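Local coordinates for protein transcriptional regulator (Enterococcus faecalis, PDB 3QFI) that is named a transcriptional regulator and belongs to the LytR-CpsA-Psr family of bacterial proteins, its fold built round a mixed beta-sheet packed by helices, at residues S23-G28 with T45-I50; I60-D65 with D77-A82; I124-T129 with I145-T150; A154-R159 with R171-V176. All blocks are in the same frame, centred on the assembly; numbering follows the deposited sequence.

Interaction 1: S23-G28 with T45-I50; sequences SVLLMG and TMVVTI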
loop_
_atom_site.group_PDB
_atom_site.type_symbol
_atom_site.label_atom_id
_atom_site.label_comp_id
_atom_site.label_asym_id
_atom_site.label_seq_id
_atom_site.Cartn_x
_atom_site.Cartn_y
_atom_site.Cartn_z
ATOM N N SER A 23 -11.394 2.290 -3.771
ATOM C CA SER A 23 -9.976 2.203 -3.469
ATOM C C SER A 23 -9.719 2.329 -1.982
ATOM O O SER A 23 -10.530 2.888 -1.239
ATOM C CB SER A 23 -9.241 3.324 -4.185
ATOM O OG SER A 23 -9.393 4.526 -3.453
ATOM N N VAL A 24 -8.574 1.837 -1.542
ATOM C CA VAL A 24 -8.269 1.916 -0.131
ATOM C C VAL A 24 -6.774 1.975 0.130
ATOM O O VAL A 24 -5.972 1.315 -0.542
ATOM C CB VAL A 24 -8.901 0.728 0.611
ATOM C CG1 VAL A 24 -8.861 -0.504 -0.277
ATOM C CG2 VAL A 24 -8.160 0.466 1.919
ATOM N N LEU A 25 -6.402 2.807 1.096
ATOM C CA LEU A 25 -5.008 2.972 1.478
ATOM C C LEU A 25 -4.762 2.144 2.736
ATOM O O LEU A 25 -5.429 2.328 3.753
ATOM C CB LEU A 25 -4.708 4.443 1.784
ATOM C CG LEU A 25 -3.255 4.731 2.176
ATOM C CD1 LEU A 25 -2.413 4.784 0.907
ATOM C CD2 LEU A 25 -3.136 6.049 2.936
ATOM N N LEU A 26 -3.812 1.222 2.650
ATOM C CA LEU A 26 -3.459 0.389 3.780
ATOM C C LEU A 26 -2.159 0.939 4.329
ATOM O O LEU A 26 -1.201 1.140 3.568
ATOM C CB LEU A 26 -3.235 -1.060 3.347
ATOM C CG LEU A 26 -4.230 -1.689 2.368
ATOM C CD1 LEU A 26 -3.892 -3.162 2.153
ATOM C CD2 LEU A 26 -5.626 -1.552 2.898
ATOM N N MET A 27 -2.119 1.193 5.636
ATOM C CA MET A 27 -0.897 1.700 6.271
ATOM C C MET A 27 -0.473 0.801 7.421
ATOM O O MET A 27 -1.306 0.298 8.164
ATOM C CB MET A 27 -1.090 3.122 6.812
ATOM C CG MET A 27 -1.656 4.132 5.817
ATOM S SD MET A 27 -1.492 5.827 6.424
ATOM C CE MET A 27 -2.590 5.805 7.861
ATOM N N GLY A 28 0.834 0.605 7.544
ATOM C CA GLY A 28 1.407 -0.204 8.601
ATOM C C GLY A 28 2.308 0.718 9.402
ATOM O O GLY A 28 3.442 0.980 9.010
ATOM N N THR A 45 3.243 2.093 3.341
ATOM C CA THR A 45 2.054 2.710 2.783
ATOM C C THR A 45 1.733 2.065 1.455
ATOM O O THR A 45 2.561 2.052 0.548
ATOM C CB THR A 45 2.303 4.202 2.561
ATOM O OG1 THR A 45 2.633 4.808 3.814
ATOM C CG2 THR A 45 1.077 4.881 1.962
ATOM N N MET A 46 0.519 1.550 1.335
ATOM C CA MET A 46 0.105 0.881 0.110
ATOM C C MET A 46 -1.280 1.352 -0.347
ATOM O O MET A 46 -2.041 1.925 0.437
ATOM C CB MET A 46 0.090 -0.633 0.358
ATOM C CG MET A 46 -0.111 -1.509 -0.867
ATOM S SD MET A 46 -0.283 -3.281 -0.422
ATOM C CE MET A 46 1.320 -3.640 0.386
ATOM N N VAL A 47 -1.590 1.121 -1.622
ATOM C CA VAL A 47 -2.886 1.475 -2.179
ATOM C C VAL A 47 -3.415 0.310 -2.993
ATOM O O VAL A 47 -2.678 -0.310 -3.762
ATOM C CB VAL A 47 -2.822 2.705 -3.094
ATOM C CG1 VAL A 47 -4.206 2.986 -3.662
ATOM C CG2 VAL A 47 -2.320 3.917 -2.317
ATOM N N VAL A 48 -4.694 0.005 -2.809
ATOM C CA VAL A 48 -5.327 -1.099 -3.525
ATOM C C VAL A 48 -6.598 -0.612 -4.208
ATOM O O VAL A 48 -7.360 0.161 -3.627
ATOM C CB VAL A 48 -5.697 -2.262 -2.558
ATOM C CG1 VAL A 48 -6.462 -3.349 -3.302
ATOM C CG2 VAL A 48 -4.442 -2.839 -1.945
ATOM N N THR A 49 -6.810 -1.034 -5.453
ATOM C CA THR A 49 -8.024 -0.659 -6.174
ATOM C C THR A 49 -8.845 -1.917 -6.433
ATOM O O THR A 49 -8.352 -2.898 -6.996
ATOM C CB THR A 49 -7.740 0.048 -7.532
ATOM O OG1 THR A 49 -6.868 -0.755 -8.338
ATOM C CG2 THR A 49 -7.126 1.421 -7.299
ATOM N N ILE A 50 -10.095 -1.885 -5.988
ATOM C CA ILE A 50 -11.002 -3.006 -6.152
ATOM C C ILE A 50 -11.915 -2.671 -7.329
ATOM O O ILE A 50 -12.718 -1.738 -7.257
ATOM C CB ILE A 50 -11.835 -3.216 -4.854
ATOM C CG1 ILE A 50 -10.908 -3.160 -3.636
ATOM C CG2 ILE A 50 -12.563 -4.566 -4.881
ATOM C CD1 ILE A 50 -9.817 -4.206 -3.642
#
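Leu-25 holds CG anti to its backbone N (chi1 -179°), and its second torsion of 79° turns CD1 across the strand boundary to Val-47 CG2, 3.3 Å away. The same CD1 reaches Thr-45 CG2 at 3.6 Å, so one methyl spans two residues of the facing strand. Around this cluster the strands 23-28 and 45-50 run antiparallel near the middle of the mixed sheet, with strand 105-109 beyond the first and strand 56-62 beyond the second. Val-24 and Val-48 form one hydrogen-bonded pair, with Val-24 N to Val-48 O and Val-48 N to Val-24 O both 2.9 Å. Leu-26 and Met-46 form the next: Met-46 N reaches Leu-26 O at 2.8 Å, while Leu-26 N meets Met-46 O from above the carbonyl plane, 41° out of it. Leu-26 CD1 lies against Val-48 CG2 at 4.1 Å on the sheet face shared by Val-24 and Met-46. Leu-25, Met-27 and Val-47 lie on the other face and pack on helix 80-98, Leu-25 and Val-47 both meeting Val-95. Ser-23 sends its OG to Pro-102 O. The paired backbone bonds satisfy the amides and carbonyls of Val-24, Leu-26, Met-46 and Val-48, and aliphatic side chains carry the rest, which makes this a largely apolar, buried seam at the core of the sheet.

Interaction 2: I60-D65 with D77-A82; sequences ISLDRD and DKLNHA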
loop_
_atom_site.group_PDB
_atom_site.type_symbol
_atom_site.label_atom_id
_atom_site.label_comp_id
_atom_site.label_asym_id
_atom_site.label_seq_id
_atom_site.Cartn_x
_atom_site.Cartn_y
_atom_site.Cartn_z
ATOM N N ILE A 60 -0.422 -1.143 -4.808
ATOM C CA ILE A 60 0.529 -0.118 -5.171
ATOM C C ILE A 60 1.347 0.265 -3.953
ATOM O O ILE A 60 0.840 0.858 -3.010
ATOM C CB ILE A 60 -0.216 1.139 -5.735
ATOM C CG1 ILE A 60 0.194 1.406 -7.176
ATOM C CG2 ILE A 60 0.106 2.365 -4.919
ATOM C CD1 ILE A 60 1.638 1.821 -7.341
ATOM N N SER A 61 2.614 -0.111 -3.970
ATOM C CA SER A 61 3.519 0.216 -2.890
ATOM C C SER A 61 4.004 1.639 -3.109
ATOM O O SER A 61 4.333 2.016 -4.243
ATOM C CB SER A 61 4.735 -0.700 -2.925
ATOM O OG SER A 61 4.399 -2.042 -2.629
ATOM N N LEU A 62 4.047 2.431 -2.044
ATOM C CA LEU A 62 4.559 3.797 -2.149
ATOM C C LEU A 62 5.850 3.889 -1.333
ATOM O O LEU A 62 5.841 3.693 -0.118
ATOM C CB LEU A 62 3.533 4.801 -1.616
ATOM C CG LEU A 62 2.259 4.885 -2.459
ATOM C CD1 LEU A 62 1.164 5.601 -1.704
ATOM C CD2 LEU A 62 2.580 5.593 -3.762
ATOM N N ASP A 63 6.958 4.169 -2.007
ATOM C CA ASP A 63 8.249 4.302 -1.334
ATOM C C ASP A 63 8.194 5.526 -0.419
ATOM O O ASP A 63 7.630 6.550 -0.789
ATOM C CB ASP A 63 9.374 4.471 -2.361
ATOM C CG ASP A 63 10.755 4.456 -1.727
ATOM O OD1 ASP A 63 11.065 5.341 -0.893
ATOM O OD2 ASP A 63 11.545 3.554 -2.070
ATOM N N ARG A 64 8.778 5.409 0.770
ATOM C CA ARG A 64 8.783 6.495 1.740
ATOM C C ARG A 64 9.647 7.677 1.313
ATOM O O ARG A 64 9.458 8.803 1.781
ATOM C CB ARG A 64 9.264 5.980 3.106
ATOM C CG ARG A 64 10.734 5.527 3.148
ATOM C CD ARG A 64 11.142 4.982 4.530
ATOM N NE ARG A 64 10.406 3.757 4.846
ATOM C CZ ARG A 64 10.576 3.011 5.941
ATOM N NH1 ARG A 64 11.469 3.344 6.869
ATOM N NH2 ARG A 64 9.845 1.914 6.098
ATOM N N ASP A 65 10.599 7.431 0.428
ATOM C CA ASP A 65 11.473 8.509 -0.010
ATOM C C ASP A 65 10.919 9.293 -1.197
ATOM O O ASP A 65 11.578 10.183 -1.726
ATOM C CB ASP A 65 12.848 7.938 -0.348
ATOM C CG ASP A 65 13.494 7.246 0.841
ATOM O OD1 ASP A 65 14.126 6.182 0.646
ATOM O OD2 ASP A 65 13.379 7.777 1.973
ATOM N N ASP A 77 7.942 17.387 0.718
ATOM C CA ASP A 77 8.841 16.538 1.495
ATOM C C ASP A 77 8.690 15.114 0.985
ATOM O O ASP A 77 7.975 14.875 0.022
ATOM C CB ASP A 77 8.469 16.583 2.982
ATOM C CG ASP A 77 9.684 16.618 3.885
ATOM O OD1 ASP A 77 10.627 15.819 3.662
ATOM O OD2 ASP A 77 9.690 17.447 4.827
ATOM N N LYS A 78 9.369 14.165 1.621
ATOM C CA LYS A 78 9.225 12.771 1.217
ATOM C C LYS A 78 7.922 12.267 1.822
ATOM O O LYS A 78 7.641 12.535 2.989
ATOM C CB LYS A 78 10.408 11.927 1.710
ATOM C CG LYS A 78 10.788 12.148 3.156
ATOM C CD LYS A 78 11.992 11.304 3.541
ATOM C CE LYS A 78 13.107 11.422 2.522
ATOM N NZ LYS A 78 14.281 10.574 2.870
ATOM N N LEU A 79 7.128 11.576 1.004
ATOM C CA LEU A 79 5.829 11.016 1.385
ATOM C C LEU A 79 5.756 10.448 2.801
ATOM O O LEU A 79 4.728 10.502 3.473
ATOM C CB LEU A 79 5.454 9.913 0.395
ATOM C CG LEU A 79 4.292 8.988 0.759
ATOM C CD1 LEU A 79 2.985 9.763 0.700
ATOM C CD2 LEU A 79 4.263 7.826 -0.213
ATOM N N ASN A 80 6.861 9.884 3.241
ATOM C CA ASN A 80 6.939 9.293 4.555
ATOM C C ASN A 80 6.476 10.252 5.663
ATOM O O ASN A 80 5.708 9.865 6.539
ATOM C CB ASN A 80 8.376 8.861 4.796
ATOM C CG ASN A 80 8.489 7.879 5.903
ATOM O OD1 ASN A 80 9.572 7.683 6.458
ATOM N ND2 ASN A 80 7.370 7.227 6.238
ATOM N N HIS A 81 6.944 11.497 5.610
ATOM C CA HIS A 81 6.607 12.502 6.614
ATOM C C HIS A 81 5.173 13.000 6.591
ATOM O O HIS A 81 4.800 13.845 7.406
ATOM C CB HIS A 81 7.508 13.724 6.468
ATOM C CG HIS A 81 8.963 13.428 6.613
ATOM N ND1 HIS A 81 9.939 14.340 6.282
ATOM C CD2 HIS A 81 9.609 12.320 7.045
ATOM C CE1 HIS A 81 11.127 13.808 6.498
ATOM N NE2 HIS A 81 10.956 12.582 6.961
ATOM N N ALA A 82 4.374 12.516 5.650
ATOM C CA ALA A 82 2.986 12.965 5.574
ATOM C C ALA A 82 2.239 12.559 6.841
ATOM O O ALA A 82 1.693 13.405 7.560
ATOM C CB ALA A 82 2.299 12.371 4.351
#
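Arg-64 O accepts the backbone N of Asn-80 at 3.2 Å, in the carbonyl plane and on a lone pair, tying the loop after strand 56-62 to the chain where it passes from strand 75-78 toward helix 80-98. The loop carries an Asx turn: Asp-63 OD1 takes the backbone N of Asp-65 as the chain leaves the central mixed sheet, which probably helps present Arg-64 O to Asn-80. Leu-79 and Leu-62 cross at about a right angle, with Leu-79 CD2 against Leu-62 CB at 3.4 Å. The same CD2 comes 3.6 Å from Asp-63 O, and both leucines go on to pack against Val-95 of helix 80-98, so this is where the loop meets the buried core. Alongside, the Arg-64 and Asn-80 side chains run side by side in the same direction, their CB atoms 3.5 Å apart. Arg-64 CG sits between its backbone N and carbonyl carbon (chi1 66°), which carries the chain out alongside Asn-80 before it bends at chi3. Its guanidinium lies near those of Arg-159 and Arg-169. Lys-78 runs past the loop: CB touches Arg-64 O at 3.3 Å, and the aliphatic chain continues toward Asp-65. The ammonium also donates to Tyr-243 O and lies near the Tyr-244 ring. In the salt bridge, Lys-78 NZ meets Asp-65 OD2 at 3.1 Å from above the carboxylate plane, 43° out of it.

Interaction 3: I124-T129 with I145-T150; sequences IEVDNT and IKLDGT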
loop_
_atom_site.group_PDB
_atom_site.type_symbol
_atom_site.label_atom_id
_atom_site.label_comp_id
_atom_site.label_asym_id
_atom_site.label_seq_id
_atom_site.Cartn_x
_atom_site.Cartn_y
_atom_site.Cartn_z
ATOM N N ILE A 124 -0.284 -17.860 6.765
ATOM C CA ILE A 124 -0.272 -17.731 5.319
ATOM C C ILE A 124 0.980 -18.336 4.722
ATOM O O ILE A 124 2.047 -18.296 5.330
ATOM C CB ILE A 124 -0.338 -16.251 4.891
ATOM C CG1 ILE A 124 0.872 -15.497 5.443
ATOM C CG2 ILE A 124 -1.637 -15.620 5.392
ATOM C CD1 ILE A 124 0.930 -14.040 5.021
ATOM N N GLU A 125 0.846 -18.904 3.529
ATOM C CA GLU A 125 1.991 -19.493 2.852
ATOM C C GLU A 125 2.599 -18.570 1.800
ATOM O O GLU A 125 1.893 -17.986 0.974
ATOM C CB GLU A 125 1.614 -20.834 2.217
ATOM C CG GLU A 125 1.698 -21.998 3.204
ATOM C CD GLU A 125 2.004 -23.332 2.539
ATOM O OE1 GLU A 125 1.160 -23.826 1.760
ATOM O OE2 GLU A 125 3.098 -23.883 2.796
ATOM N N VAL A 126 3.921 -18.435 1.858
ATOM C CA VAL A 126 4.658 -17.607 0.912
ATOM C C VAL A 126 5.885 -18.365 0.438
ATOM O O VAL A 126 6.228 -19.414 0.990
ATOM C CB VAL A 126 5.142 -16.278 1.544
ATOM C CG1 VAL A 126 3.966 -15.518 2.132
ATOM C CG2 VAL A 126 6.195 -16.551 2.598
ATOM N N ASP A 127 6.542 -17.827 -0.587
ATOM C CA ASP A 127 7.755 -18.431 -1.126
ATOM C C ASP A 127 8.953 -17.531 -0.813
ATOM O O ASP A 127 9.216 -16.559 -1.523
ATOM C CB ASP A 127 7.637 -18.613 -2.637
ATOM C CG ASP A 127 8.761 -19.457 -3.209
ATOM O OD1 ASP A 127 9.942 -19.158 -2.919
ATOM O OD2 ASP A 127 8.465 -20.419 -3.952
ATOM N N ASN A 128 9.672 -17.858 0.256
ATOM C CA ASN A 128 10.837 -17.082 0.665
ATOM C C ASN A 128 11.999 -17.341 -0.290
ATOM O O ASN A 128 12.678 -18.359 -0.174
ATOM C CB ASN A 128 11.247 -17.466 2.090
ATOM C CG ASN A 128 12.394 -16.625 2.615
ATOM O OD1 ASN A 128 12.918 -16.873 3.699
ATOM N ND2 ASN A 128 12.787 -15.620 1.848
ATOM N N THR A 129 12.223 -16.421 -1.228
ATOM C CA THR A 129 13.308 -16.553 -2.203
ATOM C C THR A 129 14.641 -16.072 -1.649
ATOM O O THR A 129 15.657 -16.086 -2.342
ATOM C CB THR A 129 13.018 -15.755 -3.491
ATOM O OG1 THR A 129 14.176 -15.782 -4.339
ATOM C CG2 THR A 129 12.683 -14.310 -3.162
ATOM N N ILE A 145 7.023 -22.018 2.610
ATOM C CA ILE A 145 6.718 -22.253 4.020
ATOM C C ILE A 145 5.532 -21.453 4.569
ATOM O O ILE A 145 5.173 -20.404 4.041
ATOM C CB ILE A 145 7.954 -21.988 4.908
ATOM C CG1 ILE A 145 8.756 -20.816 4.352
ATOM C CG2 ILE A 145 8.794 -23.259 5.020
ATOM C CD1 ILE A 145 8.044 -19.490 4.448
ATOM N N LYS A 146 4.921 -21.970 5.630
ATOM C CA LYS A 146 3.780 -21.310 6.251
ATOM C C LYS A 146 4.266 -20.292 7.275
ATOM O O LYS A 146 5.226 -20.540 8.007
ATOM C CB LYS A 146 2.877 -22.345 6.924
ATOM C CG LYS A 146 1.634 -21.757 7.570
ATOM C CD LYS A 146 0.749 -22.841 8.181
ATOM C CE LYS A 146 0.191 -23.787 7.124
ATOM N NZ LYS A 146 -0.666 -24.832 7.751
ATOM N N LEU A 147 3.595 -19.148 7.321
ATOM C CA LEU A 147 3.968 -18.081 8.237
ATOM C C LEU A 147 2.913 -17.751 9.291
ATOM O O LEU A 147 1.716 -17.749 9.011
ATOM C CB LEU A 147 4.294 -16.832 7.430
ATOM C CG LEU A 147 5.745 -16.361 7.537
ATOM C CD1 LEU A 147 6.706 -17.533 7.449
ATOM C CD2 LEU A 147 6.005 -15.355 6.433
ATOM N N ASP A 148 3.370 -17.470 10.508
ATOM C CA ASP A 148 2.471 -17.120 11.597
ATOM C C ASP A 148 2.549 -15.612 11.849
ATOM O O ASP A 148 3.050 -14.866 11.008
ATOM C CB ASP A 148 2.834 -17.895 12.873
ATOM C CG ASP A 148 4.203 -17.533 13.423
ATOM O OD1 ASP A 148 4.516 -17.927 14.573
ATOM O OD2 ASP A 148 4.977 -16.856 12.716
ATOM N N GLY A 149 2.050 -15.158 12.995
ATOM C CA GLY A 149 2.102 -13.738 13.294
ATOM C C GLY A 149 3.523 -13.283 13.556
ATOM O O GLY A 149 3.953 -12.230 13.085
ATOM N N THR A 150 4.258 -14.091 14.312
ATOM C CA THR A 150 5.638 -13.776 14.645
ATOM C C THR A 150 6.528 -13.760 13.410
ATOM O O THR A 150 7.021 -12.706 13.027
ATOM C CB THR A 150 6.217 -14.797 15.647
ATOM O OG1 THR A 150 5.389 -14.850 16.818
ATOM C CG2 THR A 150 7.630 -14.402 16.050
#
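Leu-147 carries the apolar side of this pair. Its CB rests 3.4 Å from Ile-124 O and 4.2 Å from Ile-124 CG1. CG then divides: CD2 meets Val-126 CG2 at 4.0 Å, the two side chains crossing at about a right angle, whereas CD1 turns back along its own strand to Ile-145 CD1, 3.8 Å away. Val-126 CG2 also touches Ile-145 CD1, so this methyl is wedged between two residues of the facing strand. Tyr-155 of helix 150-156 packs on Val-126 and Leu-147, and helix 166-184 meets Ile-124 and Val-126. On the reverse face Glu-125 CG lies over Lys-146 CB at 3.9 Å, but their charged ends stay apart, and both residues are exposed. The backbones pair Ile-124 with Leu-147 and Val-126 with Ile-145. Leu-147 N hydrogen-bonds Ile-124 O at 2.7 Å, and Ile-145 N bonds Val-126 O at 3.2 Å. Just beyond, Asp-148 OD2 caps Thr-151 N ahead of helix 150-156. The strand directions differ by 131°, giving a strongly twisted, two-stranded antiparallel hairpin with a long connecting loop, one face packed on helices and the other turned to solvent.

Interaction 4: A154-R159 with R171-V176; sequences AYARMR and RRQREV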
loop_
_atom_site.group_PDB
_atom_site.type_symbol
_atom_site.label_atom_id
_atom_site.label_comp_id
_atom_site.label_asym_id
_atom_site.label_seq_id
_atom_site.Cartn_x
_atom_site.Cartn_y
_atom_site.Cartn_z
ATOM N N ALA A 154 8.529 -10.585 10.600
ATOM C CA ALA A 154 9.913 -10.558 10.142
ATOM C C ALA A 154 9.990 -10.569 8.614
ATOM O O ALA A 154 10.730 -9.788 8.028
ATOM C CB ALA A 154 10.679 -11.743 10.727
ATOM N N TYR A 155 9.207 -11.441 7.984
ATOM C CA TYR A 155 9.172 -11.564 6.533
ATOM C C TYR A 155 8.747 -10.256 5.869
ATOM O O TYR A 155 9.226 -9.906 4.791
ATOM C CB TYR A 155 8.204 -12.683 6.117
ATOM C CG TYR A 155 8.196 -12.963 4.623
ATOM C CD1 TYR A 155 9.283 -13.586 4.008
ATOM C CD2 TYR A 155 7.127 -12.545 3.811
ATOM C CE1 TYR A 155 9.318 -13.783 2.621
ATOM C CE2 TYR A 155 7.155 -12.738 2.416
ATOM C CZ TYR A 155 8.264 -13.356 1.839
ATOM O OH TYR A 155 8.348 -13.508 0.481
ATOM N N ALA A 156 7.840 -9.539 6.518
ATOM C CA ALA A 156 7.344 -8.274 5.996
ATOM C C ALA A 156 8.338 -7.151 6.259
ATOM O O ALA A 156 8.489 -6.244 5.447
ATOM C CB ALA A 156 6.004 -7.945 6.641
ATOM N N ARG A 157 9.016 -7.223 7.399
ATOM C CA ARG A 157 9.990 -6.208 7.774
ATOM C C ARG A 157 11.395 -6.777 7.679
ATOM O O ARG A 157 11.777 -7.641 8.464
ATOM C CB ARG A 157 9.727 -5.730 9.204
ATOM C CG ARG A 157 10.555 -4.531 9.628
ATOM C CD ARG A 157 10.251 -4.138 11.071
ATOM N NE ARG A 157 10.847 -2.850 11.437
ATOM C CZ ARG A 157 12.147 -2.573 11.360
ATOM N NH1 ARG A 157 13.002 -3.490 10.929
ATOM N NH2 ARG A 157 12.590 -1.375 11.718
ATOM N N MET A 158 12.160 -6.294 6.711
ATOM C CA MET A 158 13.526 -6.750 6.515
ATOM C C MET A 158 14.037 -6.043 5.279
ATOM O O MET A 158 13.448 -6.154 4.200
ATOM C CB MET A 158 13.565 -8.269 6.324
ATOM C CG MET A 158 14.961 -8.867 6.345
ATOM S SD MET A 158 15.945 -8.385 4.922
ATOM C CE MET A 158 15.570 -9.702 3.786
ATOM N N ARG A 159 15.134 -5.308 5.446
ATOM C CA ARG A 159 15.732 -4.531 4.362
ATOM C C ARG A 159 17.254 -4.640 4.414
ATOM O O ARG A 159 17.962 -3.687 4.087
ATOM C CB ARG A 159 15.309 -3.061 4.511
ATOM C CG ARG A 159 15.501 -2.182 3.278
ATOM C CD ARG A 159 14.984 -0.761 3.532
ATOM N NE ARG A 159 13.650 -0.777 4.131
ATOM C CZ ARG A 159 12.939 0.307 4.430
ATOM N NH1 ARG A 159 13.425 1.519 4.187
ATOM N NH2 ARG A 159 11.738 0.177 4.981
ATOM N N ARG A 171 7.942 -5.641 -2.354
ATOM C CA ARG A 171 7.362 -6.799 -3.029
ATOM C C ARG A 171 6.891 -7.814 -1.980
ATOM O O ARG A 171 5.810 -8.369 -2.102
ATOM C CB ARG A 171 8.401 -7.409 -3.985
ATOM C CG ARG A 171 8.158 -8.855 -4.428
ATOM C CD ARG A 171 6.932 -9.036 -5.323
ATOM N NE ARG A 171 5.658 -8.943 -4.602
ATOM C CZ ARG A 171 4.466 -9.160 -5.158
ATOM N NH1 ARG A 171 3.358 -9.050 -4.431
ATOM N NH2 ARG A 171 4.381 -9.495 -6.443
ATOM N N ARG A 172 7.695 -8.038 -0.941
ATOM C CA ARG A 172 7.325 -8.972 0.120
ATOM C C ARG A 172 6.123 -8.479 0.933
ATOM O O ARG A 172 5.292 -9.278 1.369
ATOM C CB ARG A 172 8.506 -9.221 1.067
ATOM C CG ARG A 172 9.413 -10.359 0.640
ATOM C CD ARG A 172 10.545 -10.636 1.644
ATOM N NE ARG A 172 11.653 -9.671 1.603
ATOM C CZ ARG A 172 11.772 -8.614 2.403
ATOM N NH1 ARG A 172 10.851 -8.354 3.320
ATOM N NH2 ARG A 172 12.844 -7.840 2.320
ATOM N N GLN A 173 6.027 -7.174 1.153
ATOM C CA GLN A 173 4.899 -6.644 1.906
ATOM C C GLN A 173 3.615 -6.819 1.113
ATOM O O GLN A 173 2.550 -7.059 1.692
ATOM C CB GLN A 173 5.121 -5.174 2.236
ATOM C CG GLN A 173 6.164 -4.984 3.318
ATOM C CD GLN A 173 6.503 -3.530 3.569
ATOM O OE1 GLN A 173 7.294 -3.219 4.461
ATOM N NE2 GLN A 173 5.914 -2.628 2.781
ATOM N N ARG A 174 3.716 -6.722 -0.214
ATOM C CA ARG A 174 2.540 -6.884 -1.066
ATOM C C ARG A 174 2.134 -8.353 -1.145
ATOM O O ARG A 174 0.954 -8.672 -1.312
ATOM C CB ARG A 174 2.794 -6.361 -2.491
ATOM C CG ARG A 174 3.180 -4.897 -2.586
ATOM C CD ARG A 174 3.015 -4.351 -4.014
ATOM N NE ARG A 174 3.795 -5.037 -5.048
ATOM C CZ ARG A 174 5.065 -4.768 -5.361
ATOM N NH1 ARG A 174 5.740 -3.822 -4.716
ATOM N NH2 ARG A 174 5.652 -5.421 -6.361
ATOM N N GLU A 175 3.110 -9.247 -1.024
ATOM C CA GLU A 175 2.814 -10.669 -1.093
ATOM C C GLU A 175 2.033 -11.057 0.165
ATOM O O GLU A 175 1.034 -11.771 0.090
ATOM C CB GLU A 175 4.110 -11.474 -1.203
ATOM C CG GLU A 175 3.882 -12.922 -1.611
ATOM C CD GLU A 175 5.162 -13.749 -1.644
ATOM O OE1 GLU A 175 5.080 -14.938 -2.026
ATOM O OE2 GLU A 175 6.239 -13.215 -1.290
ATOM N N VAL A 176 2.481 -10.554 1.311
ATOM C CA VAL A 176 1.832 -10.821 2.585
ATOM C C VAL A 176 0.384 -10.339 2.550
ATOM O O VAL A 176 -0.534 -11.120 2.783
ATOM C CB VAL A 176 2.603 -10.129 3.748
ATOM C CG1 VAL A 176 1.805 -10.189 5.047
ATOM C CG2 VAL A 176 3.948 -10.809 3.938
#
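Met-158 O accepts Arg-172 NH2 at 2.6 Å, lying near the guanidinium plane, and Tyr-155 O accepts Arg-172 NH1 at 2.7 Å, tilted 24° from that plane. One guanidinium thus bridges two carbonyls, one in the last turn of helix 150-156 and one just beyond it. Its positive charge is likely to suit the carbonyl-rich end of the helix. The bend of the arginine at chi3 (-76°) brings the group back to the carbonyls after CG has passed the hydroxyl end of Tyr-155 and CD has crossed over the ring face. There CD makes a CH-pi contact, 3.8 Å from the ring centroid and offset toward the rim; the cationic CZ is much farther from the ring and adds at most a weak attraction. Two consecutive helices, 150-156 and 166-184, are clamped together by these contacts, the second sending Arg-172, Glu-175 and Val-176 to the first. With chi1 at -175°, CG of Tyr-155 lies opposite the backbone N, and the ring swings across helix 166-184. Its hydroxyl donates to Glu-175 OE2 at 2.8 Å, on the syn side but tilted out of the carboxylate plane. Val-176 CG2 closes on the ring edge at Tyr-155 CD2, 3.6 Å away, and also approaches Ala-156 CB. Met-158 CE flanks Arg-172 NH2 at 3.6 Å. Separately, Gln-173 CG packs on Ala-156 O at 3.4 Å.

How the interactions relate
Interaction 1 lies in the mixed sheet; interaction 2 begins on the neighbouring strand 56-62 and leaves the sheet, their centres 13 Å apart. Strand 56-62 pairs with strand 44-51, Val-47 N lying 2.8 Å from Ile-60 O. Interaction 4 lies against the hairpin of interaction 3, centres 10 Å apart; there Leu-147 CD2 packs on Tyr-155 CB at 3.5 Å. Helix 166-184 also reaches back to the sheet, Met-46 CE touching Arg-174 CG at 3.7 Å and Arg-174 NH1 probably bonding Ser-61 OG. Interactions 2 and 3 stand farthest apart, about 26 Å between centres. Arg-64 of interaction 2 and Arg-159 of interaction 4 gather with Arg-169, a cluster consistent with the arginine-lined pocket of this family.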